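Local coordinates for protein type II restriction enzyme MunI (Mycoplasma, PDB 1D02) that recognises the double-stranded DNA sequence 5'-CAATTG-3' as a homodimer and cleaves each strand after the first C, leaving terminal 5'-phosphates, at residues 33-36 / 37-40. The protein carries 1 engineered substitution. Sequence-based numbering, arbitrary orientation.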
ATOM      1  N   ALA D  33     -22.547 -19.433  -3.899  1.00  7.69           N
ATOM      2  CA  ALA D  33     -23.059 -20.604  -4.606  1.00  7.69           C
ATOM      3  C   ALA D  33     -22.073 -21.764  -4.560  1.00  7.93           C
ATOM      4  O   ALA D  33     -22.438 -22.902  -4.241  1.00  7.69           O
ATOM      5  CB  ALA D  33     -23.377 -20.260  -6.075  1.00  8.61           C
ATOM      6  N   VAL D  34     -20.820 -21.474  -4.881  1.00  8.18           N
ATOM      7  CA  VAL D  34     -19.805 -22.516  -4.942  1.00  7.69           C
ATOM      8  C   VAL D  34     -19.455 -23.119  -3.575  1.00  8.22           C
ATOM      9  O   VAL D  34     -18.873 -24.227  -3.479  1.00  7.93           O
ATOM     10  CB  VAL D  34     -18.552 -21.992  -5.721  1.00  8.99           C
ATOM     11  CG1 VAL D  34     -17.480 -21.384  -4.787  1.00  7.71           C
ATOM     12  CG2 VAL D  34     -17.986 -23.130  -6.532  1.00  7.69           C
ATOM     13  N   PHE D  35     -19.822 -22.419  -2.515  1.00  7.69           N
ATOM     14  CA  PHE D  35     -19.570 -22.945  -1.176  1.00  8.39           C
ATOM     15  C   PHE D  35     -20.761 -23.698  -0.588  1.00  8.22           C
ATOM     16  O   PHE D  35     -20.669 -24.232   0.529  1.00  7.69           O
ATOM     17  CB  PHE D  35     -19.169 -21.817  -0.210  1.00  7.69           C
ATOM     18  CG  PHE D  35     -17.790 -21.241  -0.461  1.00  8.16           C
ATOM     19  CD1 PHE D  35     -17.413 -20.035   0.159  1.00  7.91           C
ATOM     20  CD2 PHE D  35     -16.857 -21.903  -1.259  1.00  7.69           C
ATOM     21  CE1 PHE D  35     -16.136 -19.513  -0.016  1.00  7.69           C
ATOM     22  CE2 PHE D  35     -15.577 -21.388  -1.438  1.00  7.69           C
ATOM     23  CZ  PHE D  35     -15.216 -20.181  -0.808  1.00  7.69           C
ATOM     24  N   GLU D  36     -21.877 -23.763  -1.312  1.00  7.69           N
ATOM     25  CA  GLU D  36     -23.069 -24.444  -0.778  1.00  8.49           C
ATOM     26  C   GLU D  36     -22.804 -25.879  -0.364  1.00  7.69           C
ATOM     27  O   GLU D  36     -22.314 -26.678  -1.151  1.00  8.45           O
ATOM     28  CB  GLU D  36     -24.222 -24.445  -1.792  1.00  8.60           C
ATOM     29  CG  GLU D  36     -24.850 -23.070  -1.978  1.00  9.79           C
ATOM     30  CD  GLU D  36     -25.936 -23.062  -3.042  1.00 13.24           C
ATOM     31  OE1 GLU D  36     -26.242 -21.965  -3.563  1.00 14.71           O
ATOM     32  OE2 GLU D  36     -26.503 -24.140  -3.363  1.00 12.98           O
ATOM     33  N   GLY D  37     -23.125 -26.193   0.888  1.00  9.46           N
ATOM     34  CA  GLY D  37     -22.926 -27.554   1.361  1.00  9.36           C
ATOM     35  C   GLY D  37     -21.497 -27.924   1.680  1.00 10.57           C
ATOM     36  O   GLY D  37     -21.231 -29.078   2.030  1.00 11.21           O
ATOM     37  N   THR D  38     -20.569 -26.973   1.575  1.00  9.53           N
ATOM     38  CA  THR D  38     -19.172 -27.273   1.883  1.00  8.38           C
ATOM     39  C   THR D  38     -18.795 -26.706   3.250  1.00  8.65           C
ATOM     40  O   THR D  38     -19.610 -26.080   3.944  1.00  9.50           O
ATOM     41  CB  THR D  38     -18.195 -26.650   0.849  1.00  9.25           C
ATOM     42  OG1 THR D  38     -18.092 -25.238   1.096  1.00  8.09           O
ATOM     43  CG2 THR D  38     -18.701 -26.867  -0.605  1.00  7.69           C
ATOM     44  N   LYS D  39     -17.539 -26.917   3.617  1.00  9.55           N
ATOM     45  CA  LYS D  39     -17.035 -26.430   4.885  1.00  8.72           C
ATOM     46  C   LYS D  39     -16.605 -24.970   4.781  1.00  8.87           C
ATOM     47  O   LYS D  39     -16.249 -24.363   5.793  1.00  9.05           O
ATOM     48  CB  LYS D  39     -15.835 -27.282   5.344  1.00  9.89           C
ATOM     49  CG  LYS D  39     -14.639 -27.210   4.419  1.00  8.41           C
ATOM     50  CD  LYS D  39     -13.653 -28.353   4.718  1.00  8.73           C
ATOM     51  CE  LYS D  39     -12.468 -28.319   3.765  1.00  8.26           C
ATOM     52  NZ  LYS D  39     -11.532 -29.481   3.952  1.00  9.67           N
ATOM     53  N   TYR D  40     -16.636 -24.410   3.569  1.00  8.76           N
ATOM     54  CA  TYR D  40     -16.235 -23.017   3.406  1.00  7.99           C
ATOM     55  C   TYR D  40     -17.418 -22.075   3.501  1.00  7.86           C
ATOM     56  O   TYR D  40     -18.528 -22.415   3.092  1.00  7.97           O
ATOM     57  CB  TYR D  40     -15.536 -22.781   2.058  1.00  7.69           C
ATOM     58  CG  TYR D  40     -14.354 -23.688   1.818  1.00  7.95           C
ATOM     59  CD1 TYR D  40     -14.515 -24.889   1.143  1.00  7.69           C
ATOM     60  CD2 TYR D  40     -13.088 -23.372   2.321  1.00  8.08           C
ATOM     61  CE1 TYR D  40     -13.446 -25.773   0.970  1.00  7.69           C
ATOM     62  CE2 TYR D  40     -11.995 -24.260   2.163  1.00  8.00           C
ATOM     63  CZ  TYR D  40     -12.193 -25.463   1.488  1.00  8.18           C
ATOM     64  OH  TYR D  40     -11.165 -26.383   1.385  1.00  7.69           O
TER
HETATM   65  O   HOH W   1     -21.170 -22.103   3.086  1.00 39.00           O
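The ring of Phe35 is covered on one face by the CB methylene of Tyr40, which sits almost exactly on the ring normal, 3.5 Å from the ring centroid, in a CH-pi contact. This is the dense part of the contact: a flat, apolar ring offers a broad seat for a CH2 group, and Leu10 and Ile86 of strand 84-88 pack around the same phenylalanine. With Tyr40 CG beside its own backbone N (chi1 -55°), the two side chains cross at about a right angle; the phenol leads off past the Phe35 ring, leaving CB over its centre, and the two planes meet obliquely at 33°. Between the two aromatic residues the chain folds through a type II beta turn, Phe35 to Thr38, that takes it from the end of helix 27-34 toward strand 40-44, an outermost strand, within this chain, of the mixed sheet in this PDDEXK-clan nuclease. Phe35 O receives two donors on one face of its carbonyl plane: Thr38 N at 2.9 Å and the hydroxyl Thr38 OG1 at 2.8 Å. Threonine suits this place because its hydroxyl, held between backbone N and carbonyl carbon (chi1 75°), can donate to Phe35 O while accepting from Tyr40 N at 3.0 Å, forming an ST turn. A water donates to Tyr40 O and, weakly, to Phe35 O. Toward solvent the packing thins: Gly37 takes the turn's positive phi, readily adopted without a side chain, while charged Glu36 is extended beyond CG on the exposed side.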